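S-M checkpoint control protein rad4 (Schizosaccharomyces pombe, PDB 4BMD) is an essential adaptor for DNA replication and for the checkpoint coupling S and M phases, binding both phosphorylated sites of a Crb2 dimer through its BRCT1,2 domains. Local coordinates at residues Asp51-Pro56 with Phe69-Glu74; Tyr19-Pro24 with Glu63-Ser68; Pro97-Ser102 with Thr130-Val135. One frame throughout, in Å; residues are numbered along the deposited sequence.

Interaction 1: Asp51-Pro56 with Phe69-Glu74; sequences DFVVIP and FPTVNE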
loop_
_atom_site.group_PDB
_atom_site.type_symbol
_atom_site.label_atom_id
_atom_site.label_comp_id
_atom_site.label_asym_id
_atom_site.label_seq_id
_atom_site.Cartn_x
_atom_site.Cartn_y
_atom_site.Cartn_z
ATOM N N ASP A 51 15.187 -16.125 -1.736
ATOM C CA ASP A 51 14.408 -15.735 -2.905
ATOM C C ASP A 51 13.847 -14.325 -2.753
ATOM O O ASP A 51 13.854 -13.544 -3.700
ATOM C CB ASP A 51 13.270 -16.726 -3.155
ATOM C CG ASP A 51 13.770 -18.099 -3.549
ATOM O OD1 ASP A 51 14.070 -18.300 -4.746
ATOM O OD2 ASP A 51 13.861 -18.978 -2.666
ATOM N N PHE A 52 13.359 -14.004 -1.559
ATOM C CA PHE A 52 12.796 -12.683 -1.298
ATOM C C PHE A 52 13.198 -12.156 0.073
ATOM O O PHE A 52 13.242 -12.903 1.049
ATOM C CB PHE A 52 11.269 -12.714 -1.397
ATOM C CG PHE A 52 10.754 -13.034 -2.770
ATOM C CD1 PHE A 52 10.647 -12.043 -3.732
ATOM C CD2 PHE A 52 10.369 -14.324 -3.097
ATOM C CE1 PHE A 52 10.171 -12.333 -4.996
ATOM C CE2 PHE A 52 9.893 -14.622 -4.360
ATOM C CZ PHE A 52 9.794 -13.624 -5.311
ATOM N N VAL A 53 13.490 -10.861 0.136
ATOM C CA VAL A 53 13.708 -10.183 1.407
ATOM C C VAL A 53 12.432 -9.445 1.794
ATOM O O VAL A 53 11.910 -8.645 1.017
ATOM C CB VAL A 53 14.878 -9.184 1.328
ATOM C CG1 VAL A 53 14.929 -8.323 2.581
ATOM C CG2 VAL A 53 16.194 -9.921 1.123
ATOM N N VAL A 54 11.928 -9.722 2.991
ATOM C CA VAL A 54 10.677 -9.127 3.446
ATOM C C VAL A 54 10.904 -8.033 4.489
ATOM O O VAL A 54 11.602 -8.237 5.483
ATOM C CB VAL A 54 9.720 -10.195 4.007
ATOM C CG1 VAL A 54 8.368 -9.578 4.334
ATOM C CG2 VAL A 54 9.560 -11.330 3.007
ATOM N N ILE A 55 10.304 -6.871 4.244
ATOM C CA ILE A 55 10.437 -5.707 5.112
ATOM C C ILE A 55 9.065 -5.377 5.695
ATOM O O ILE A 55 8.053 -5.587 5.036
ATOM C CB ILE A 55 10.940 -4.494 4.296
ATOM C CG1 ILE A 55 12.182 -4.874 3.488
ATOM C CG2 ILE A 55 11.235 -3.301 5.189
ATOM C CD1 ILE A 55 13.359 -5.295 4.333
ATOM N N PRO A 56 9.016 -4.890 6.945
ATOM C CA PRO A 56 7.729 -4.386 7.436
ATOM C C PRO A 56 7.268 -3.180 6.620
ATOM O O PRO A 56 8.095 -2.361 6.215
ATOM C CB PRO A 56 8.032 -3.983 8.886
ATOM C CG PRO A 56 9.527 -3.921 8.982
ATOM C CD PRO A 56 10.032 -4.933 8.009
ATOM N N PHE A 69 18.903 -8.749 -3.317
ATOM C CA PHE A 69 17.783 -9.645 -3.560
ATOM C C PHE A 69 16.544 -8.811 -3.845
ATOM O O PHE A 69 16.480 -7.646 -3.451
ATOM C CB PHE A 69 17.535 -10.519 -2.329
ATOM C CG PHE A 69 18.745 -11.279 -1.869
ATOM C CD1 PHE A 69 19.019 -12.537 -2.375
ATOM C CD2 PHE A 69 19.606 -10.736 -0.929
ATOM C CE1 PHE A 69 20.130 -13.239 -1.956
ATOM C CE2 PHE A 69 20.721 -11.435 -0.506
ATOM C CZ PHE A 69 20.983 -12.688 -1.019
ATOM N N PRO A 70 15.555 -9.394 -4.542
ATOM C CA PRO A 70 14.284 -8.684 -4.717
ATOM C C PRO A 70 13.637 -8.408 -3.364
ATOM O O PRO A 70 13.463 -9.322 -2.558
ATOM C CB PRO A 70 13.436 -9.664 -5.538
ATOM C CG PRO A 70 14.111 -10.984 -5.405
ATOM C CD PRO A 70 15.565 -10.691 -5.237
ATOM N N THR A 71 13.298 -7.147 -3.122
ATOM C CA THR A 71 12.803 -6.720 -1.823
ATOM C C THR A 71 11.328 -6.343 -1.874
ATOM O O THR A 71 10.908 -5.551 -2.717
ATOM C CB THR A 71 13.616 -5.525 -1.294
ATOM O OG1 THR A 71 14.986 -5.912 -1.132
ATOM C CG2 THR A 71 13.069 -5.052 0.039
ATOM N N VAL A 72 10.546 -6.923 -0.971
ATOM C CA VAL A 72 9.120 -6.631 -0.875
ATOM C C VAL A 72 8.730 -6.432 0.584
ATOM O O VAL A 72 9.511 -6.737 1.486
ATOM C CB VAL A 72 8.271 -7.784 -1.445
ATOM C CG1 VAL A 72 8.581 -8.010 -2.916
ATOM C CG2 VAL A 72 8.507 -9.057 -0.647
ATOM N N ASN A 73 7.528 -5.917 0.820
ATOM C CA ASN A 73 6.993 -5.876 2.177
ATOM C C ASN A 73 6.034 -7.035 2.430
ATOM O O ASN A 73 5.751 -7.815 1.520
ATOM C CB ASN A 73 6.355 -4.518 2.511
ATOM C CG ASN A 73 5.193 -4.162 1.601
ATOM O OD1 ASN A 73 4.454 -5.029 1.134
ATOM N ND2 ASN A 73 5.024 -2.869 1.350
ATOM N N GLU A 74 5.533 -7.149 3.657
ATOM C CA GLU A 74 4.679 -8.279 4.017
ATOM C C GLU A 74 3.350 -8.268 3.264
ATOM O O GLU A 74 2.691 -9.300 3.144
ATOM C CB GLU A 74 4.436 -8.339 5.530
ATOM C CG GLU A 74 3.449 -7.313 6.063
ATOM C CD GLU A 74 4.125 -6.060 6.581
ATOM O OE1 GLU A 74 5.133 -5.630 5.981
ATOM O OE2 GLU A 74 3.649 -5.509 7.595
#
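Val53 and Ile55 pair with Thr71 and Asn73 as parallel strands, the short axes approaching to 4.6 Å and diverging by 38°. Val53 is gripped through both backbone polar atoms: its N donates to Pro70 O at 3.1 Å, and its O accepts Val72 N at 3.0 Å. Ile55 N then donates to Val72 O at 2.9 Å, and a weak bond from Glu74 N to Ile55 O ends the pairing where 69-74 turns into helix 74-82. These are the third and fourth strands of the 2-1-3-4 parallel sheet of a BRCT fold, here BRCT3, with 71-73 at its margin and 17-20 on the far side of 52-55. Side chains alternate between the two faces. On one, the Val53 methyl CG2 sits 3.8 Å from Phe69 CB, the two side chains crossing nearly at right angles, and Ile55 CG1 meets the Thr71 methyl CG2 at 3.6 Å. The other face carries Val54 and Val72, with Val54 CG1 packing against Glu74 N and CA. Near the start, Phe52 CD1 touches Pro70 CG at 4.0 Å, while the Phe52 ring also meets Trp76. Asn73, with CG held between its backbone N and carbonyl carbon (chi1 60°), caps the helix through OD1, its bonds there weak, and gives ND2 to Leu94 O.

Interaction 2: Tyr19-Pro24 with Glu63-Ser68; sequences YLYEFP and ELPIFS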
loop_
_atom_site.group_PDB
_atom_site.type_symbol
_atom_site.label_atom_id
_atom_site.label_comp_id
_atom_site.label_asym_id
_atom_site.label_seq_id
_atom_site.Cartn_x
_atom_site.Cartn_y
_atom_site.Cartn_z
ATOM N N TYR A 19 13.657 -14.141 3.770
ATOM C CA TYR A 19 14.476 -13.503 4.791
ATOM C C TYR A 19 13.706 -12.334 5.398
ATOM O O TYR A 19 13.450 -11.335 4.727
ATOM C CB TYR A 19 15.793 -13.022 4.178
ATOM C CG TYR A 19 16.649 -12.159 5.082
ATOM C CD1 TYR A 19 17.554 -12.728 5.966
ATOM C CD2 TYR A 19 16.569 -10.771 5.030
ATOM C CE1 TYR A 19 18.346 -11.941 6.785
ATOM C CE2 TYR A 19 17.355 -9.978 5.844
ATOM C CZ TYR A 19 18.241 -10.567 6.719
ATOM O OH TYR A 19 19.026 -9.776 7.529
ATOM N N LEU A 20 13.334 -12.467 6.668
ATOM C CA LEU A 20 12.542 -11.448 7.347
ATOM C C LEU A 20 13.446 -10.445 8.057
ATOM O O LEU A 20 14.243 -10.816 8.917
ATOM C CB LEU A 20 11.587 -12.098 8.348
ATOM C CG LEU A 20 10.806 -13.312 7.834
ATOM C CD1 LEU A 20 9.873 -13.844 8.912
ATOM C CD2 LEU A 20 10.034 -12.975 6.567
ATOM N N TYR A 21 13.312 -9.172 7.698
ATOM C CA TYR A 21 14.211 -8.138 8.200
ATOM C C TYR A 21 13.550 -7.185 9.194
ATOM O O TYR A 21 12.554 -6.541 8.878
ATOM C CB TYR A 21 14.801 -7.343 7.034
ATOM C CG TYR A 21 15.720 -6.220 7.454
ATOM C CD1 TYR A 21 17.025 -6.479 7.857
ATOM C CD2 TYR A 21 15.287 -4.900 7.436
ATOM C CE1 TYR A 21 17.871 -5.454 8.238
ATOM C CE2 TYR A 21 16.126 -3.868 7.812
ATOM C CZ TYR A 21 17.416 -4.150 8.213
ATOM O OH TYR A 21 18.254 -3.125 8.590
ATOM N N GLU A 22 14.126 -7.107 10.392
ATOM C CA GLU A 22 13.696 -6.168 11.432
ATOM C C GLU A 22 12.210 -6.216 11.782
ATOM O O GLU A 22 11.595 -5.183 12.044
ATOM C CB GLU A 22 14.105 -4.736 11.075
ATOM C CG GLU A 22 15.600 -4.479 11.172
ATOM C CD GLU A 22 16.144 -4.716 12.567
ATOM O OE1 GLU A 22 15.817 -3.924 13.477
ATOM O OE2 GLU A 22 16.896 -5.696 12.754
ATOM N N PHE A 23 11.635 -7.414 11.786
ATOM C CA PHE A 23 10.271 -7.590 12.265
ATOM C C PHE A 23 10.283 -7.771 13.780
ATOM O O PHE A 23 11.212 -8.364 14.327
ATOM C CB PHE A 23 9.611 -8.797 11.599
ATOM C CG PHE A 23 9.059 -8.512 10.233
ATOM C CD1 PHE A 23 7.771 -8.021 10.081
ATOM C CD2 PHE A 23 9.820 -8.744 9.099
ATOM C CE1 PHE A 23 7.256 -7.760 8.826
ATOM C CE2 PHE A 23 9.310 -8.486 7.840
ATOM C CZ PHE A 23 8.026 -7.995 7.703
ATOM N N PRO A 24 9.255 -7.248 14.465
ATOM C CA PRO A 24 9.141 -7.447 15.914
ATOM C C PRO A 24 8.873 -8.914 16.225
ATOM O O PRO A 24 8.251 -9.599 15.413
ATOM C CB PRO A 24 7.933 -6.586 16.292
ATOM C CG PRO A 24 7.135 -6.483 15.038
ATOM C CD PRO A 24 8.138 -6.454 13.925
ATOM N N GLU A 63 15.999 4.194 5.706
ATOM C CA GLU A 63 16.776 3.497 6.725
ATOM C C GLU A 63 17.122 2.068 6.313
ATOM O O GLU A 63 17.806 1.354 7.044
ATOM C CB GLU A 63 16.028 3.483 8.059
ATOM C CG GLU A 63 15.831 4.855 8.680
ATOM C CD GLU A 63 15.155 4.788 10.035
ATOM O OE1 GLU A 63 14.956 3.665 10.547
ATOM O OE2 GLU A 63 14.821 5.857 10.590
ATOM N N LEU A 64 16.645 1.654 5.144
ATOM C CA LEU A 64 16.892 0.301 4.660
ATOM C C LEU A 64 18.315 0.126 4.145
ATOM O O LEU A 64 18.832 0.979 3.425
ATOM C CB LEU A 64 15.898 -0.071 3.558
ATOM C CG LEU A 64 14.496 -0.484 4.001
ATOM C CD1 LEU A 64 13.628 -0.783 2.790
ATOM C CD2 LEU A 64 14.570 -1.690 4.920
ATOM N N PRO A 65 18.953 -0.994 4.512
ATOM C CA PRO A 65 20.270 -1.343 3.974
ATOM C C PRO A 65 20.160 -1.775 2.518
ATOM O O PRO A 65 19.056 -1.849 1.981
ATOM C CB PRO A 65 20.695 -2.530 4.841
ATOM C CG PRO A 65 19.416 -3.142 5.285
ATOM C CD PRO A 65 18.471 -1.992 5.482
ATOM N N ILE A 66 21.296 -2.057 1.891
ATOM C CA ILE A 66 21.304 -2.514 0.508
ATOM C C ILE A 66 21.079 -4.020 0.447
ATOM O O ILE A 66 21.758 -4.787 1.127
ATOM C CB ILE A 66 22.631 -2.171 -0.191
ATOM C CG1 ILE A 66 22.948 -0.681 -0.037
ATOM C CG2 ILE A 66 22.577 -2.564 -1.660
ATOM C CD1 ILE A 66 24.278 -0.272 -0.637
ATOM N N PHE A 67 20.115 -4.440 -0.366
ATOM C CA PHE A 67 19.836 -5.858 -0.542
ATOM C C PHE A 67 20.117 -6.300 -1.973
ATOM O O PHE A 67 19.645 -5.684 -2.928
ATOM C CB PHE A 67 18.383 -6.179 -0.179
ATOM C CG PHE A 67 18.081 -6.067 1.288
ATOM C CD1 PHE A 67 18.481 -7.058 2.169
ATOM C CD2 PHE A 67 17.387 -4.977 1.785
ATOM C CE1 PHE A 67 18.201 -6.959 3.520
ATOM C CE2 PHE A 67 17.103 -4.873 3.134
ATOM C CZ PHE A 67 17.511 -5.865 4.001
ATOM N N SER A 68 20.889 -7.374 -2.114
ATOM C CA SER A 68 21.177 -7.936 -3.427
ATOM C C SER A 68 20.121 -8.970 -3.800
ATOM O O SER A 68 20.403 -9.938 -4.504
ATOM C CB SER A 68 22.571 -8.563 -3.447
ATOM O OG SER A 68 23.566 -7.600 -3.141
#
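Tyr21 and Phe67 form a T-shaped aromatic pair: the edge of the Phe67 ring points at one face of Tyr21, with planes at 80° and centroids 5.4 Å apart. Phe67 CZ makes the touch, 3.9 Å from Tyr21 CG and off toward the rim of the ring. On the opposite face lies CG of the adjacent Glu22, likewise offset toward the rim, and Tyr19 OH lies in plane at the edge. This is a surface cluster of the BRCT3 module, in which the loop joining the last two strands of the parallel sheet folds back over the end of its first strand, 17-20. Tyr19 and Tyr21, two residues apart, both leave the chain toward the loop and keep CG opposite the backbone N (chi1 171° and 178°), their rings running the same way. Phe67 can therefore engage both with adjacent ring atoms: CE1 approaches Tyr19 CE2 at 3.9 Å while CZ serves Tyr21, and its side chain crosses that of Tyr19 at about a right angle. Val53 of the adjoining strand 52-55 touches Phe67, and Ile55 touches both Tyr21 and Leu64. Leu64 runs past Tyr21 in the opposite direction and sets its methyl CD2 3.9 Å from Tyr21 CE2. Farther out on the ring, Pro65 meets the phenol end from the opposite direction, its CD packing 3.6 Å from Tyr21 CZ and 3.3 Å from Tyr21 OH.

Interaction 3: Pro97-Ser102 with Thr130-Val135; sequences PFFRPS and TILGAV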
loop_
_atom_site.group_PDB
_atom_site.type_symbol
_atom_site.label_atom_id
_atom_site.label_comp_id
_atom_site.label_asym_id
_atom_site.label_seq_id
_atom_site.Cartn_x
_atom_site.Cartn_y
_atom_site.Cartn_z
ATOM N N PRO A 97 8.629 -1.581 -0.260
ATOM C CA PRO A 97 8.854 -0.535 0.740
ATOM C C PRO A 97 8.537 0.832 0.148
ATOM O O PRO A 97 9.060 1.174 -0.913
ATOM C CB PRO A 97 10.352 -0.650 1.027
ATOM C CG PRO A 97 10.668 -2.075 0.756
ATOM C CD PRO A 97 9.796 -2.469 -0.402
ATOM N N PHE A 98 7.680 1.594 0.820
ATOM C CA PHE A 98 7.219 2.868 0.284
ATOM C C PHE A 98 7.239 3.980 1.322
ATOM O O PHE A 98 7.287 5.159 0.975
ATOM C CB PHE A 98 5.802 2.725 -0.283
ATOM C CG PHE A 98 4.778 2.299 0.736
ATOM C CD1 PHE A 98 4.146 3.235 1.542
ATOM C CD2 PHE A 98 4.441 0.964 0.879
ATOM C CE1 PHE A 98 3.208 2.844 2.478
ATOM C CE2 PHE A 98 3.499 0.568 1.812
ATOM C CZ PHE A 98 2.884 1.509 2.613
ATOM N N PHE A 99 7.191 3.603 2.595
ATOM C CA PHE A 99 7.037 4.587 3.661
ATOM C C PHE A 99 8.232 5.521 3.833
ATOM O O PHE A 99 9.366 5.082 4.011
ATOM C CB PHE A 99 6.711 3.918 4.996
ATOM C CG PHE A 99 6.617 4.885 6.140
ATOM C CD1 PHE A 99 5.554 5.769 6.228
ATOM C CD2 PHE A 99 7.595 4.922 7.118
ATOM C CE1 PHE A 99 5.465 6.667 7.274
ATOM C CE2 PHE A 99 7.511 5.818 8.167
ATOM C CZ PHE A 99 6.444 6.691 8.244
ATOM N N ARG A 100 7.949 6.817 3.775
ATOM C CA ARG A 100 8.955 7.845 4.007
ATOM C C ARG A 100 8.421 8.877 4.994
ATOM O O ARG A 100 7.427 9.550 4.718
ATOM C CB ARG A 100 9.346 8.525 2.693
ATOM C CG ARG A 100 10.122 7.637 1.734
ATOM C CD ARG A 100 10.451 8.379 0.447
ATOM N NE ARG A 100 11.349 7.617 -0.417
ATOM C CZ ARG A 100 10.943 6.740 -1.329
ATOM N NH1 ARG A 100 9.651 6.507 -1.499
ATOM N NH2 ARG A 100 11.831 6.093 -2.071
ATOM N N PRO A 101 9.081 9.004 6.155
ATOM C CA PRO A 101 8.675 9.941 7.212
ATOM C C PRO A 101 8.607 11.394 6.743
ATOM O O PRO A 101 7.929 12.204 7.374
ATOM C CB PRO A 101 9.778 9.777 8.261
ATOM C CG PRO A 101 10.288 8.393 8.050
ATOM C CD PRO A 101 10.229 8.175 6.568
ATOM N N SER A 102 9.296 11.717 5.654
ATOM C CA SER A 102 9.291 13.077 5.124
ATOM C C SER A 102 7.964 13.418 4.453
ATOM O O SER A 102 7.672 14.587 4.197
ATOM C CB SER A 102 10.449 13.279 4.142
ATOM O OG SER A 102 10.379 12.358 3.067
ATOM N N THR A 130 -2.833 5.951 6.345
ATOM C CA THR A 130 -2.829 6.218 7.779
ATOM C C THR A 130 -1.416 6.454 8.308
ATOM O O THR A 130 -1.165 7.442 8.998
ATOM C CB THR A 130 -3.503 5.081 8.573
ATOM O OG1 THR A 130 -4.856 4.922 8.127
ATOM C CG2 THR A 130 -3.507 5.396 10.060
ATOM N N ILE A 131 -0.492 5.553 7.981
ATOM C CA ILE A 131 0.890 5.696 8.436
ATOM C C ILE A 131 1.583 6.879 7.766
ATOM O O ILE A 131 2.561 7.412 8.290
ATOM C CB ILE A 131 1.722 4.412 8.210
ATOM C CG1 ILE A 131 1.748 4.037 6.729
ATOM C CG2 ILE A 131 1.178 3.265 9.044
ATOM C CD1 ILE A 131 2.566 2.802 6.432
ATOM N N LEU A 132 1.070 7.291 6.611
ATOM C CA LEU A 132 1.622 8.441 5.903
ATOM C C LEU A 132 1.181 9.760 6.529
ATOM O O LEU A 132 1.643 10.826 6.127
ATOM C CB LEU A 132 1.244 8.400 4.422
ATOM C CG LEU A 132 2.015 7.390 3.571
ATOM C CD1 LEU A 132 1.444 7.339 2.168
ATOM C CD2 LEU A 132 3.500 7.726 3.540
ATOM N N GLY A 133 0.284 9.686 7.508
ATOM C CA GLY A 133 -0.100 10.857 8.275
ATOM C C GLY A 133 -1.504 11.367 8.008
ATOM O O GLY A 133 -1.948 12.327 8.635
ATOM N N ALA A 134 -2.205 10.728 7.080
ATOM C CA ALA A 134 -3.555 11.155 6.731
ATOM C C ALA A 134 -4.605 10.457 7.587
ATOM O O ALA A 134 -4.321 9.460 8.250
ATOM C CB ALA A 134 -3.823 10.908 5.252
ATOM N N VAL A 135 -5.821 10.993 7.569
ATOM C CA VAL A 135 -6.938 10.379 8.272
ATOM C C VAL A 135 -7.957 9.852 7.271
ATOM O O VAL A 135 -8.572 10.624 6.536
ATOM C CB VAL A 135 -7.631 11.374 9.220
ATOM C CG1 VAL A 135 -8.868 10.742 9.835
ATOM C CG2 VAL A 135 -6.668 11.834 10.302
#
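Phe98 and Phe99 bring their rings against Ile131 and Leu132, and the joining of these two segments is almost wholly apolar; no hydrogen bond passes between them. Three aliphatic-aromatic touches carry it. The terminal methyl CD1 of Ile131 reaches the far end of the Phe98 ring, 4.0 Å from CE1 and equally near CZ, the two side chains crossing at roughly a right angle. Phe98 keeps CG wedged between its backbone N and carbonyl carbon (chi1 61°), a placement that brings the ring end round to the helix. Phe99 instead has CG extended away from its backbone N (chi1 177°), and its ring slides past Leu132 in the opposite direction, CD1 meeting the methyl CD2 at 3.9 Å. Phe99 CD1 also lies 4.2 Å from Ile131 CG1.

A second kind of approach involves the backbone: Phe99 CE1 comes to 3.2 Å from Ile131 O, so that a carbonyl at the C-terminal end of the helix abuts the aromatic ring. There the chain leaves the helix by a Schellman motif, in which Gly133 adopts positive phi and its N bonds back to Thr130 O at 3.1 Å.

The contact belongs to the junction of the tandem BRCT modules. The chain between helix 74-82 and helix 104-107 passes the end of helix 119-131 of BRCT4. Ile183 of helix 177-185 touches both Phe98 and Leu132, helix 104-107 adds Val104 beside Phe99 and Phe107 beside Leu132, and Phe98 also rests on Asn73 of strand 71-73 in BRCT3.

Interactions 1 and 2 share one sheet, their centres about 8 Å apart. Strand 52-55 lies between 17-20 and 71-73 in the sheet, and Val54 makes probable hydrogen bonds to 19-24, its N 2.8 Å from Tyr19 O and its O 3.0 Å from Tyr21 N. The connection from 52-55 to 71-73 supplies the loop of interaction 2, so the segments of the two contacts alternate along the chain. Interaction 3 follows in series, with its centre about 19 Å from that of interaction 1 and about 18 Å from that of interaction 2. Pro97 of 97-102 touches both other contacts: its CG packs 3.9 Å from Thr71 CG2, and its CB 3.7 Å from Leu64 CD1, consistent with 97-102 running from BRCT3 to the junction with BRCT4.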